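Side-chain contacts in rubber oxygenase (Streptomyces sp., PDB 5O1L), which cleaves the double bonds of poly(cis-1,4-isoprene) in rubber by adding oxygen, using a non-covalently bound heme b: residues Y134-G139 against E380-F385; S142-R147 against G336-L341; R164-A169 against L308-E313; A235-R240 against R328-G333. All blocks are in the same frame, centred on the assembly; numbering follows the deposited sequence.

Contact 1: Y134-G139 against E380-F385; sequences YGLGSG and EALRKF
Phe385 drives its ring end-on into the backbone of Gly135, with Phe385 CZ 3.8 Å from Gly135 CA. The alpha carbon sits at the ring edge, near the ring plane. Phe385 CG stands anti to the backbone N (chi1 168°), which swings the ring out toward helix 127-142. Gly135 makes this possible: a beta carbon there would fall 2.5 Å from Phe385 CE2. The remaining apolar contact comes from Leu136, whose two methyls are divided between two partners. Leu136 CD1 meets Leu382 CD2 at 3.7 Å, while Leu136 CD2 reaches Phe385 CZ at 4.0 Å. The contact joins helices 127-142 and 373-393 in an all-helical heme protein whose catalytic-domain family belongs to the globin clan; the two short helical segments run at 89° to each other, so the meeting is confined to a few residues. In the backbone, helix 127-142 widens into a pi-type turn, closed by Gly139 N to Tyr134 O. Phe326 of helix 320-331 packs on both leucines. Charged groups are gathered on the other side of helix 373-393. Arg383 grips the Glu380 carboxylate side-on, NE to OE1 at 2.8 Å and NH1 to OE2 at 2.9 Å. Lys384 NZ takes the anti lone pair of Glu380 OE2 at 2.8 Å, leaving that oxygen held between two cationic donors.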
loop_
_atom_site.group_PDB
_atom_site.type_symbol
_atom_site.label_atom_id
_atom_site.label_comp_id
_atom_site.label_asym_id
_atom_site.label_seq_id
_atom_site.Cartn_x
_atom_site.Cartn_y
_atom_site.Cartn_z
ATOM N N TYR A 134 4.845 -7.163 -0.001
ATOM C CA TYR A 134 4.674 -5.725 0.029
ATOM C C TYR A 134 5.898 -5.005 -0.450
ATOM O O TYR A 134 5.796 -4.095 -1.261
ATOM C CB TYR A 134 4.317 -5.207 1.409
ATOM C CG TYR A 134 2.963 -5.607 2.014
ATOM C CD1 TYR A 134 1.839 -5.696 1.274
ATOM C CD2 TYR A 134 2.843 -5.749 3.398
ATOM C CE1 TYR A 134 0.619 -6.045 1.880
ATOM C CE2 TYR A 134 1.641 -6.106 3.991
ATOM C CZ TYR A 134 0.550 -6.262 3.169
ATOM O OH TYR A 134 -0.622 -6.614 3.849
ATOM N N GLY A 135 7.044 -5.382 0.049
ATOM C CA GLY A 135 8.275 -4.592 -0.149
ATOM C C GLY A 135 8.804 -4.721 -1.521
ATOM O O GLY A 135 9.218 -3.687 -2.144
ATOM N N LEU A 136 8.933 -5.921 -2.038
ATOM C CA LEU A 136 9.459 -6.143 -3.355
ATOM C C LEU A 136 8.359 -6.156 -4.333
ATOM O O LEU A 136 8.471 -5.409 -5.300
ATOM C CB LEU A 136 10.315 -7.407 -3.450
ATOM C CG LEU A 136 11.510 -7.350 -2.550
ATOM C CD1 LEU A 136 12.230 -8.682 -2.600
ATOM C CD2 LEU A 136 12.454 -6.216 -2.917
ATOM N N GLY A 137 7.297 -6.946 -4.116
ATOM C CA GLY A 137 6.263 -7.122 -5.081
ATOM C C GLY A 137 5.484 -5.852 -5.291
ATOM O O GLY A 137 5.592 -5.225 -6.355
ATOM N N SER A 138 4.706 -5.435 -4.305
ATOM C CA SER A 138 3.875 -4.225 -4.459
ATOM C C SER A 138 4.735 -2.988 -4.638
ATOM O O SER A 138 4.435 -2.147 -5.468
ATOM C CB SER A 138 2.966 -4.012 -3.241
ATOM O OG SER A 138 2.205 -5.141 -2.942
ATOM N N GLY A 139 5.856 -2.914 -3.941
ATOM C CA GLY A 139 6.728 -1.734 -4.081
ATOM C C GLY A 139 7.281 -1.563 -5.486
ATOM O O GLY A 139 7.210 -0.492 -6.057
ATOM N N GLU A 380 16.750 -16.219 3.839
ATOM C CA GLU A 380 17.303 -15.430 4.946
ATOM C C GLU A 380 17.407 -14.012 4.587
ATOM O O GLU A 380 17.145 -13.154 5.448
ATOM C CB GLU A 380 18.609 -16.058 5.341
ATOM C CG GLU A 380 19.361 -15.298 6.455
ATOM C CD GLU A 380 18.587 -15.070 7.770
ATOM O OE1 GLU A 380 17.501 -15.627 8.047
ATOM O OE2 GLU A 380 19.140 -14.256 8.607
ATOM N N ALA A 381 17.822 -13.695 3.363
ATOM C CA ALA A 381 17.914 -12.289 2.907
ATOM C C ALA A 381 16.516 -11.634 2.916
ATOM O O ALA A 381 16.398 -10.458 3.358
ATOM C CB ALA A 381 18.545 -12.232 1.569
ATOM N N LEU A 382 15.503 -12.358 2.492
ATOM C CA LEU A 382 14.125 -11.809 2.570
ATOM C C LEU A 382 13.743 -11.589 4.027
ATOM O O LEU A 382 13.085 -10.561 4.317
ATOM C CB LEU A 382 13.160 -12.748 1.862
ATOM C CG LEU A 382 13.381 -12.809 0.368
ATOM C CD1 LEU A 382 12.530 -13.942 -0.228
ATOM C CD2 LEU A 382 13.014 -11.476 -0.295
ATOM N N ARG A 383 14.047 -12.491 4.907
ATOM C CA ARG A 383 13.676 -12.327 6.319
ATOM C C ARG A 383 14.361 -11.084 6.896
ATOM O O ARG A 383 13.700 -10.282 7.557
ATOM C CB ARG A 383 14.103 -13.553 7.100
ATOM C CG ARG A 383 13.592 -13.567 8.520
ATOM C CD ARG A 383 14.215 -14.619 9.384
ATOM N NE ARG A 383 15.591 -14.292 9.629
ATOM C CZ ARG A 383 16.060 -13.604 10.634
ATOM N NH1 ARG A 383 17.341 -13.384 10.734
ATOM N NH2 ARG A 383 15.216 -13.126 11.574
ATOM N N LYS A 384 15.647 -10.887 6.586
ATOM C CA LYS A 384 16.348 -9.718 7.120
ATOM C C LYS A 384 15.761 -8.446 6.481
ATOM O O LYS A 384 15.625 -7.398 7.193
ATOM C CB LYS A 384 17.846 -9.789 6.813
ATOM C CG LYS A 384 18.583 -10.825 7.638
ATOM C CD LYS A 384 20.054 -10.543 7.539
ATOM C CE LYS A 384 20.882 -11.445 8.456
ATOM N NZ LYS A 384 21.281 -12.714 7.816
ATOM N N PHE A 385 15.429 -8.462 5.218
ATOM C CA PHE A 385 14.750 -7.339 4.560
ATOM C C PHE A 385 13.460 -6.965 5.301
ATOM O O PHE A 385 13.230 -5.770 5.584
ATOM C CB PHE A 385 14.470 -7.706 3.085
ATOM C CG PHE A 385 13.568 -6.824 2.335
ATOM C CD1 PHE A 385 14.040 -5.633 1.824
ATOM C CD2 PHE A 385 12.244 -7.131 2.153
ATOM C CE1 PHE A 385 13.192 -4.769 1.140
ATOM C CE2 PHE A 385 11.432 -6.316 1.410
ATOM C CZ PHE A 385 11.892 -5.143 0.934
#

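Contact 2: S142-R147 against G336-L341; sequences STAIPR and GDMIGL
No aromatic ring or other flat side chain enters the meeting of Thr143 and Ala144 with Met338 and Ile339; there are no faces to stack, and methyls, a hydroxyl and a thioether do the touching. Ile339 packs against the type I beta turn from Ser142 to Ile145. Its CG1 stands anti to the carbonyl carbon (chi1 -70°), which turns that branch to the turn, 4.0 Å from Ala144 CB; Ile339 CG2 lies 3.9 Å from Thr143 OG1. The exact place of CD1 is doubtful. The Thr143 and Ile339 side chains cross at about a right angle. Thr143 OG1 is hydrogen-bonded to Leu140 O and to Thr304 OG1. Met338 adds a looser touch, its SD 4.2 Å from Ala144 CB. With an alanine in its place both branches of Ile339 are gone, and Thr143 and Ala144 would probably lose most of their apolar cover from helix 333-339. Directly after Ile339 the helix stops in a Schellman motif: Gly340 has positive phi (91°) and Leu341 N bonds back to Gly336 O at 2.9 Å. The contact thus sets the link between helices 127-142 and 146-154 against the C-terminal end of helix 333-339, with Leu303 and Thr304 of helix 298-313 packed alongside Thr143 and Ile339.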
loop_
_atom_site.group_PDB
_atom_site.type_symbol
_atom_site.label_atom_id
_atom_site.label_comp_id
_atom_site.label_asym_id
_atom_site.label_seq_id
_atom_site.Cartn_x
_atom_site.Cartn_y
_atom_site.Cartn_z
ATOM N N SER A 142 4.467 -0.744 -8.013
ATOM C CA SER A 142 4.041 0.651 -7.958
ATOM C C SER A 142 4.753 1.512 -9.014
ATOM O O SER A 142 4.147 2.456 -9.546
ATOM C CB SER A 142 4.255 1.217 -6.603
ATOM O OG SER A 142 5.612 1.630 -6.428
ATOM N N THR A 143 5.939 1.090 -9.404
ATOM C CA THR A 143 6.711 1.834 -10.452
ATOM C C THR A 143 6.182 1.586 -11.834
ATOM O O THR A 143 6.552 2.318 -12.790
ATOM C CB THR A 143 8.234 1.541 -10.356
ATOM O OG1 THR A 143 8.524 0.193 -10.802
ATOM C CG2 THR A 143 8.746 1.746 -8.976
ATOM N N ALA A 144 5.248 0.643 -11.981
ATOM C CA ALA A 144 4.479 0.439 -13.196
ATOM C C ALA A 144 3.047 0.997 -13.146
ATOM O O ALA A 144 2.287 0.777 -14.065
ATOM C CB ALA A 144 4.453 -1.026 -13.581
ATOM N N ILE A 145 2.682 1.665 -12.062
ATOM C CA ILE A 145 1.371 2.356 -11.952
ATOM C C ILE A 145 1.581 3.827 -12.262
ATOM O O ILE A 145 2.164 4.551 -11.467
ATOM C CB ILE A 145 0.765 2.183 -10.540
ATOM C CG1 ILE A 145 0.538 0.702 -10.241
ATOM C CG2 ILE A 145 -0.572 2.933 -10.510
ATOM C CD1 ILE A 145 0.105 0.444 -8.796
ATOM N N PRO A 146 1.175 4.282 -13.467
ATOM C CA PRO A 146 1.671 5.599 -13.908
ATOM C C PRO A 146 1.272 6.736 -13.005
ATOM O O PRO A 146 2.114 7.590 -12.657
ATOM C CB PRO A 146 1.057 5.715 -15.290
ATOM C CG PRO A 146 0.983 4.359 -15.811
ATOM C CD PRO A 146 0.550 3.547 -14.574
ATOM N N ARG A 147 0.024 6.753 -12.512
ATOM C CA ARG A 147 -0.393 7.857 -11.683
ATOM C C ARG A 147 0.266 7.918 -10.329
ATOM O O ARG A 147 0.550 9.000 -9.841
ATOM C CB ARG A 147 -1.893 7.843 -11.501
ATOM C CG ARG A 147 -2.600 8.282 -12.747
ATOM C CD ARG A 147 -4.071 8.238 -12.563
ATOM N NE ARG A 147 -4.748 8.868 -13.726
ATOM C CZ ARG A 147 -6.057 8.841 -13.903
ATOM N NH1 ARG A 147 -6.854 8.249 -13.047
ATOM N NH2 ARG A 147 -6.585 9.444 -14.951
ATOM N N GLY A 336 7.728 -7.856 -15.007
ATOM C CA GLY A 336 9.130 -7.622 -14.804
ATOM C C GLY A 336 9.799 -6.933 -15.983
ATOM O O GLY A 336 10.632 -6.044 -15.816
ATOM N N ASP A 337 9.388 -7.367 -17.171
ATOM C CA ASP A 337 9.935 -6.776 -18.445
ATOM C C ASP A 337 9.513 -5.339 -18.560
ATOM O O ASP A 337 10.322 -4.496 -18.864
ATOM C CB ASP A 337 9.489 -7.562 -19.677
ATOM C CG ASP A 337 10.169 -8.928 -19.797
ATOM O OD1 ASP A 337 11.136 -9.281 -19.071
ATOM O OD2 ASP A 337 9.706 -9.729 -20.637
ATOM N N MET A 338 8.262 -5.031 -18.210
ATOM C CA MET A 338 7.780 -3.642 -18.247
ATOM C C MET A 338 8.528 -2.696 -17.366
ATOM O O MET A 338 8.758 -1.566 -17.720
ATOM C CB MET A 338 6.337 -3.658 -17.834
ATOM C CG MET A 338 5.562 -2.398 -18.014
ATOM S SD MET A 338 3.952 -2.828 -17.388
ATOM C CE MET A 338 3.210 -3.860 -18.597
ATOM N N ILE A 339 8.893 -3.161 -16.178
ATOM C CA ILE A 339 9.664 -2.418 -15.242
ATOM C C ILE A 339 11.153 -2.335 -15.608
ATOM O O ILE A 339 11.868 -1.518 -15.077
ATOM C CB ILE A 339 9.436 -3.100 -13.817
ATOM C CG1 ILE A 339 8.007 -2.825 -13.384
ATOM C CG2 ILE A 339 10.389 -2.604 -12.775
ATOM C CD1 ILE A 339 7.615 -1.410 -13.692
ATOM N N GLY A 340 11.616 -3.282 -16.400
ATOM C CA GLY A 340 13.036 -3.352 -16.758
ATOM C C GLY A 340 13.897 -4.189 -15.868
ATOM O O GLY A 340 15.104 -3.954 -15.810
ATOM N N LEU A 341 13.309 -5.164 -15.155
ATOM C CA LEU A 341 14.132 -6.018 -14.291
ATOM C C LEU A 341 14.938 -6.969 -15.163
ATOM O O LEU A 341 14.356 -7.692 -15.977
ATOM C CB LEU A 341 13.266 -6.859 -13.327
ATOM C CG LEU A 341 12.429 -6.004 -12.418
ATOM C CD1 LEU A 341 11.577 -6.958 -11.580
ATOM C CD2 LEU A 341 13.261 -5.061 -11.573
#

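Contact 3: R164-A169 against L308-E313; sequences RIAKTA and LGIVAE. With HEM (protoporphyrin IX containing Fe), chain C.
Ala166 and Ile310 bring the helical backbones of 164-169 and 308-313 nearest, their CA atoms 7.2 Å apart. Ile310 does the reaching. Its CD1 lies only 3.3 Å from Ile165 CG2, tighter than usual for two carbons, and 4.1 Å from Ala166 CB. On the heme side of helix 161-169, Arg164 and Lys167, both of the heme pocket, lay their aliphatic CD carbons against the propionates. Arg164 CD is 3.3 Å from heme O1D; the bend at chi3 (-55°) carries the guanidinium to the carbonyls of Val152 and Ala159, which hold NE and NH1. Lys167 stretches out beyond CG, its CD 3.4 Å from heme O2A and its NZ 4.0 Å from the same oxygen. A glutamate in its place puts a carboxylate beside the propionate, and the two negative groups would probably repel. Arg164 O accepts twice, from Thr168 N and, at 2.8 Å, from Thr168 OG1, the donors arriving from opposite faces of the carbonyl plane. Helix 161-169 is wedged between the heme and helix 298-313, where Ile165 also packs on Leu303, Val306 and Leu307. Thr168 leans on Glu148 and Val152 of helix 146-154, and Val311 on Ile323 of helix 320-331.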
loop_
_atom_site.group_PDB
_atom_site.type_symbol
_atom_site.label_atom_id
_atom_site.label_comp_id
_atom_site.label_asym_id
_atom_site.label_seq_id
_atom_site.Cartn_x
_atom_site.Cartn_y
_atom_site.Cartn_z
ATOM N N ARG A 164 11.247 8.955 -0.176
ATOM C CA ARG A 164 9.888 8.775 -0.702
ATOM C C ARG A 164 9.627 7.400 -1.248
ATOM O O ARG A 164 8.519 6.855 -1.045
ATOM C CB ARG A 164 9.545 9.809 -1.783
ATOM C CG ARG A 164 9.474 11.214 -1.189
ATOM C CD ARG A 164 8.570 12.217 -1.932
ATOM N NE ARG A 164 8.909 12.360 -3.337
ATOM C CZ ARG A 164 9.780 13.210 -3.872
ATOM N NH1 ARG A 164 10.422 14.096 -3.160
ATOM N NH2 ARG A 164 9.990 13.165 -5.173
ATOM N N ILE A 165 10.568 6.850 -2.012
ATOM C CA ILE A 165 10.327 5.553 -2.628
ATOM C C ILE A 165 10.495 4.443 -1.600
ATOM O O ILE A 165 9.773 3.436 -1.688
ATOM C CB ILE A 165 11.139 5.366 -3.953
ATOM C CG1 ILE A 165 10.524 4.321 -4.923
ATOM C CG2 ILE A 165 12.492 4.862 -3.642
ATOM C CD1 ILE A 165 9.076 4.533 -5.411
ATOM N N ALA A 166 11.384 4.611 -0.639
ATOM C CA ALA A 166 11.505 3.679 0.481
ATOM C C ALA A 166 10.191 3.597 1.227
ATOM O O ALA A 166 9.688 2.475 1.520
ATOM C CB ALA A 166 12.604 4.093 1.445
ATOM N N LYS A 167 9.571 4.751 1.459
ATOM C CA LYS A 167 8.239 4.758 2.137
ATOM C C LYS A 167 7.131 4.166 1.283
ATOM O O LYS A 167 6.244 3.484 1.801
ATOM C CB LYS A 167 7.875 6.124 2.630
ATOM C CG LYS A 167 8.785 6.586 3.753
ATOM C CD LYS A 167 8.456 8.034 4.054
ATOM C CE LYS A 167 9.323 8.495 5.217
ATOM N NZ LYS A 167 9.153 9.954 5.334
ATOM N N THR A 168 7.197 4.362 -0.024
ATOM C CA THR A 168 6.259 3.728 -0.951
ATOM C C THR A 168 6.370 2.196 -0.829
ATOM O O THR A 168 5.345 1.468 -0.749
ATOM C CB THR A 168 6.559 4.123 -2.420
ATOM O OG1 THR A 168 6.471 5.563 -2.523
ATOM C CG2 THR A 168 5.598 3.478 -3.377
ATOM N N ALA A 169 7.589 1.693 -0.831
ATOM C CA ALA A 169 7.773 0.246 -0.760
ATOM C C ALA A 169 7.336 -0.348 0.583
ATOM O O ALA A 169 7.025 -1.549 0.628
ATOM C CB ALA A 169 9.208 -0.159 -1.130
ATOM N N LEU A 308 15.617 -0.176 -6.351
ATOM C CA LEU A 308 16.533 -1.322 -6.444
ATOM C C LEU A 308 17.848 -1.042 -5.724
ATOM O O LEU A 308 18.389 -1.913 -5.053
ATOM C CB LEU A 308 16.768 -1.715 -7.882
ATOM C CG LEU A 308 15.642 -2.382 -8.594
ATOM C CD1 LEU A 308 15.948 -2.485 -10.071
ATOM C CD2 LEU A 308 15.308 -3.748 -7.987
ATOM N N GLY A 309 18.282 0.224 -5.814
ATOM C CA GLY A 309 19.454 0.674 -5.102
ATOM C C GLY A 309 19.305 0.677 -3.606
ATOM O O GLY A 309 20.211 0.217 -2.913
ATOM N N ILE A 310 18.162 1.140 -3.116
ATOM C CA ILE A 310 17.871 1.158 -1.694
ATOM C C ILE A 310 17.926 -0.266 -1.131
ATOM O O ILE A 310 18.519 -0.509 -0.113
ATOM C CB ILE A 310 16.459 1.729 -1.434
ATOM C CG1 ILE A 310 16.443 3.232 -1.646
ATOM C CG2 ILE A 310 15.919 1.376 -0.046
ATOM C CD1 ILE A 310 15.050 3.791 -1.871
ATOM N N VAL A 311 17.296 -1.217 -1.818
ATOM C CA VAL A 311 17.220 -2.580 -1.304
ATOM C C VAL A 311 18.598 -3.262 -1.287
ATOM O O VAL A 311 18.949 -3.971 -0.341
ATOM C CB VAL A 311 16.212 -3.379 -2.121
ATOM C CG1 VAL A 311 16.212 -4.829 -1.663
ATOM C CG2 VAL A 311 14.819 -2.760 -1.952
ATOM N N ALA A 312 19.339 -3.088 -2.351
ATOM C CA ALA A 312 20.672 -3.632 -2.455
ATOM C C ALA A 312 21.624 -3.032 -1.406
ATOM O O ALA A 312 22.530 -3.733 -0.947
ATOM C CB ALA A 312 21.207 -3.434 -3.873
ATOM N N GLU A 313 21.387 -1.794 -1.013
ATOM C CA GLU A 313 22.163 -1.124 0.057
ATOM C C GLU A 313 21.871 -1.538 1.506
ATOM O O GLU A 313 22.666 -1.275 2.412
ATOM C CB GLU A 313 21.995 0.384 -0.042
ATOM C CG GLU A 313 22.789 1.004 -1.187
ATOM C CD GLU A 313 22.756 2.536 -1.171
ATOM O OE1 GLU A 313 21.776 3.142 -0.614
ATOM O OE2 GLU A 313 23.714 3.110 -1.748
HETATM C CHA HEM C . 1.746 9.969 0.873
HETATM C CHB HEM C . -0.178 5.727 1.795
HETATM C CHC HEM C . -2.474 5.856 -2.405
HETATM C CHD HEM C . 0.260 9.556 -3.683
HETATM C C1A HEM C . 1.343 8.821 1.458
HETATM C C2A HEM C . 1.760 8.468 2.795
HETATM C C3A HEM C . 1.252 7.252 3.037
HETATM C C4A HEM C . 0.496 6.862 1.936
HETATM C CMA HEM C . 1.480 6.481 4.314
HETATM C CAA HEM C . 2.643 9.284 3.770
HETATM C CBA HEM C . 4.131 9.046 3.449
HETATM C CGA HEM C . 4.959 9.450 4.614
HETATM O O1A HEM C . 5.128 10.673 4.690
HETATM O O2A HEM C . 5.397 8.554 5.436
HETATM C C1B HEM C . -1.014 5.405 0.730
HETATM C C2B HEM C . -1.788 4.212 0.702
HETATM C C3B HEM C . -2.465 4.211 -0.436
HETATM C C4B HEM C . -2.088 5.412 -1.166
HETATM C CMB HEM C . -1.861 3.140 1.769
HETATM C CAB HEM C . -3.468 3.364 -1.029
HETATM C CBB HEM C . -4.028 2.172 -0.471
HETATM C C1C HEM C . -1.931 6.895 -3.146
HETATM C C2C HEM C . -2.207 7.066 -4.561
HETATM C C3C HEM C . -1.435 8.135 -4.882
HETATM C C4C HEM C . -0.679 8.501 -3.697
HETATM C CMC HEM C . -3.210 6.312 -5.383
HETATM C CAC HEM C . -1.295 8.767 -6.203
HETATM C CBC HEM C . -2.025 8.578 -7.373
HETATM C C1D HEM C . 0.906 9.974 -2.548
HETATM C C2D HEM C . 1.770 11.169 -2.490
HETATM C C3D HEM C . 2.193 11.300 -1.238
HETATM C C4D HEM C . 1.564 10.211 -0.487
HETATM C CMD HEM C . 2.116 11.958 -3.696
HETATM C CAD HEM C . 3.155 12.377 -0.681
HETATM C CBD HEM C . 4.575 11.873 -0.909
HETATM C CGD HEM C . 5.555 12.954 -0.438
HETATM O O1D HEM C . 6.322 12.649 0.503
HETATM O O2D HEM C . 5.618 14.108 -0.944
HETATM N NA HEM C . 0.542 7.845 0.956
HETATM N NB HEM C . -1.221 6.054 -0.424
HETATM N NC HEM C . -0.987 7.736 -2.625
HETATM N ND HEM C . 0.748 9.477 -1.296
HETATM FE FE HEM C . -0.248 7.806 -0.850
#

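Contact 4: A235-R240 against R328-G333; sequences ATFVMR and RYTLGG
Phe237 points its ring straight at the last turn of helix 320-331, its CG anti to the backbone N (chi1 169°), and it is the far end of the ring that arrives. Thr330 CG2 meets Phe237 CZ at 3.7 Å, at the ring edge and near the ring plane. The rotamer of Thr330 (chi1 -65°) divides its branches: the methyl faces the phenylalanine, and the hydroxyl turns back to Phe326 O in its own helix. Leu331 leaves its backbone pointing away, yet its chain brings CD2 back to 3.9 Å from Phe237 CZ. Both side chains cross the phenylalanine at about a right angle. The contact is a helix-to-helix-end junction within the catalytic domain: the middle of helix 224-244 abuts the C-terminal end of helix 320-331, and Gly332, with positive phi, ends that helix and serves as N-cap of helix 333-339. Beside the apolar patch, Arg240 bridges to the helix end through water. Its chain runs extended through CG and CD, then bends at chi3 (64°). Water 1 lies at the edge of the guanidinium, in its plane, accepting from Arg240 NH1 at 3.2 Å and donating to Thr330 O at 2.8 Å, a carbonyl that Lys241 NZ also reaches. Water 2 donates to Leu331 O at 3.1 Å and takes only a weak bond from Arg240 NH2.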
loop_
_atom_site.group_PDB
_atom_site.type_symbol
_atom_site.label_atom_id
_atom_site.label_comp_id
_atom_site.label_asym_id
_atom_site.label_seq_id
_atom_site.Cartn_x
_atom_site.Cartn_y
_atom_site.Cartn_z
ATOM N N ALA A 235 -3.446 -5.399 -1.161
ATOM C CA ALA A 235 -4.279 -6.497 -0.631
ATOM C C ALA A 235 -4.519 -7.643 -1.625
ATOM O O ALA A 235 -4.249 -8.788 -1.345
ATOM C CB ALA A 235 -5.587 -5.958 -0.170
ATOM N N THR A 236 -5.084 -7.291 -2.779
ATOM C CA THR A 236 -5.522 -8.368 -3.663
ATOM C C THR A 236 -4.304 -9.109 -4.210
ATOM O O THR A 236 -4.355 -10.346 -4.385
ATOM C CB THR A 236 -6.304 -7.751 -4.851
ATOM O OG1 THR A 236 -7.287 -6.881 -4.213
ATOM C CG2 THR A 236 -7.049 -8.768 -5.581
ATOM N N PHE A 237 -3.255 -8.373 -4.553
ATOM C CA PHE A 237 -2.023 -8.994 -5.037
ATOM C C PHE A 237 -1.380 -9.896 -4.012
ATOM O O PHE A 237 -1.028 -11.054 -4.308
ATOM C CB PHE A 237 -1.013 -7.857 -5.401
ATOM C CG PHE A 237 0.395 -8.348 -5.667
ATOM C CD1 PHE A 237 0.674 -8.989 -6.782
ATOM C CD2 PHE A 237 1.371 -8.095 -4.735
ATOM C CE1 PHE A 237 2.048 -9.408 -7.048
ATOM C CE2 PHE A 237 2.681 -8.512 -4.935
ATOM C CZ PHE A 237 2.981 -9.146 -6.099
ATOM N N VAL A 238 -1.233 -9.446 -2.785
ATOM C CA VAL A 238 -0.572 -10.262 -1.771
ATOM C C VAL A 238 -1.323 -11.507 -1.522
ATOM O O VAL A 238 -0.699 -12.590 -1.399
ATOM C CB VAL A 238 -0.346 -9.443 -0.483
ATOM C CG1 VAL A 238 0.108 -10.298 0.684
ATOM C CG2 VAL A 238 0.638 -8.411 -0.753
ATOM N N MET A 239 -2.650 -11.450 -1.388
ATOM C CA MET A 239 -3.436 -12.685 -1.160
ATOM C C MET A 239 -3.255 -13.622 -2.322
ATOM O O MET A 239 -3.095 -14.859 -2.101
ATOM C CB MET A 239 -4.903 -12.360 -0.882
ATOM C CG MET A 239 -5.727 -13.568 -0.582
ATOM S SD MET A 239 -5.119 -14.536 0.840
ATOM C CE MET A 239 -5.307 -13.357 2.186
ATOM N N ARG A 240 -3.331 -13.125 -3.548
ATOM C CA ARG A 240 -3.155 -13.998 -4.707
ATOM C C ARG A 240 -1.825 -14.695 -4.670
ATOM O O ARG A 240 -1.736 -15.941 -4.903
ATOM C CB ARG A 240 -3.332 -13.276 -6.017
ATOM C CG ARG A 240 -3.082 -14.123 -7.258
ATOM C CD ARG A 240 -3.328 -13.325 -8.547
ATOM N NE ARG A 240 -2.439 -12.163 -8.786
ATOM C CZ ARG A 240 -1.213 -12.167 -9.294
ATOM N NH1 ARG A 240 -0.564 -13.279 -9.639
ATOM N NH2 ARG A 240 -0.591 -11.012 -9.439
ATOM N N ARG A 328 11.034 -10.872 -10.350
ATOM C CA ARG A 328 10.495 -11.362 -11.565
ATOM C C ARG A 328 9.649 -12.568 -11.318
ATOM O O ARG A 328 8.597 -12.723 -11.929
ATOM C CB ARG A 328 11.621 -11.701 -12.587
ATOM C CG ARG A 328 12.235 -10.447 -13.146
ATOM C CD ARG A 328 13.370 -10.744 -14.116
ATOM N NE ARG A 328 12.831 -11.407 -15.239
ATOM C CZ ARG A 328 12.198 -10.827 -16.272
ATOM N NH1 ARG A 328 12.210 -9.543 -16.461
ATOM N NH2 ARG A 328 11.593 -11.600 -17.152
ATOM N N TYR A 329 10.052 -13.448 -10.418
ATOM C CA TYR A 329 9.245 -14.618 -10.073
ATOM C C TYR A 329 7.905 -14.158 -9.463
ATOM O O TYR A 329 6.876 -14.785 -9.745
ATOM C CB TYR A 329 10.047 -15.414 -9.062
ATOM C CG TYR A 329 9.268 -16.529 -8.406
ATOM C CD1 TYR A 329 8.844 -17.596 -9.119
ATOM C CD2 TYR A 329 9.013 -16.498 -7.045
ATOM C CE1 TYR A 329 8.105 -18.587 -8.506
ATOM C CE2 TYR A 329 8.352 -17.496 -6.409
ATOM C CZ TYR A 329 7.920 -18.531 -7.114
ATOM O OH TYR A 329 7.203 -19.538 -6.457
ATOM N N THR A 330 7.977 -13.157 -8.631
ATOM C CA THR A 330 6.806 -12.661 -7.887
ATOM C C THR A 330 5.877 -11.926 -8.817
ATOM O O THR A 330 4.627 -12.177 -8.820
ATOM C CB THR A 330 7.260 -11.787 -6.782
ATOM O OG1 THR A 330 8.012 -12.571 -5.834
ATOM C CG2 THR A 330 6.083 -11.214 -6.078
ATOM N N LEU A 331 6.399 -11.038 -9.652
ATOM C CA LEU A 331 5.559 -10.211 -10.523
ATOM C C LEU A 331 5.189 -10.868 -11.844
ATOM O O LEU A 331 4.255 -10.377 -12.535
ATOM C CB LEU A 331 6.223 -8.879 -10.781
ATOM C CG LEU A 331 6.321 -8.068 -9.487
ATOM C CD1 LEU A 331 7.333 -6.969 -9.609
ATOM C CD2 LEU A 331 4.954 -7.524 -9.086
ATOM N N GLY A 332 5.954 -11.857 -12.222
ATOM C CA GLY A 332 5.825 -12.462 -13.569
ATOM C C GLY A 332 6.700 -11.735 -14.535
ATOM O O GLY A 332 7.060 -10.563 -14.376
ATOM N N GLY A 333 7.042 -12.432 -15.604
ATOM C CA GLY A 333 7.953 -11.882 -16.591
ATOM C C GLY A 333 7.404 -10.724 -17.389
ATOM O O GLY A 333 8.167 -9.837 -17.726
HETATM O O HOH W 1 2.482 -12.654 -10.559
HETATM O O HOH W 2 1.861 -9.151 -11.086
#

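In the fold
All four contacts are buried, largely apolar joints between helices, or in contact 2 between a turn and a helix end, with no direct hydrogen bond across any of them; they differ in their surroundings. Contact 1 has a salt-bridge cluster on its outer side, contact 4 a pair of waters and contact 3 the heme propionates, while contact 2 is itself built from a turn and a Schellman helix end. Helix 127-142 ties contacts 1 and 4 together, Gly137 lying against Phe237 and Leu331. Contact 3 touches contact 1 through Ala169 and Val311. Contacts 2 and 4 share a polar tie, the salt bridge of Arg328 with Asp337, whereas contacts 3 and 4 do not touch, their nearest atoms about 9 Å apart.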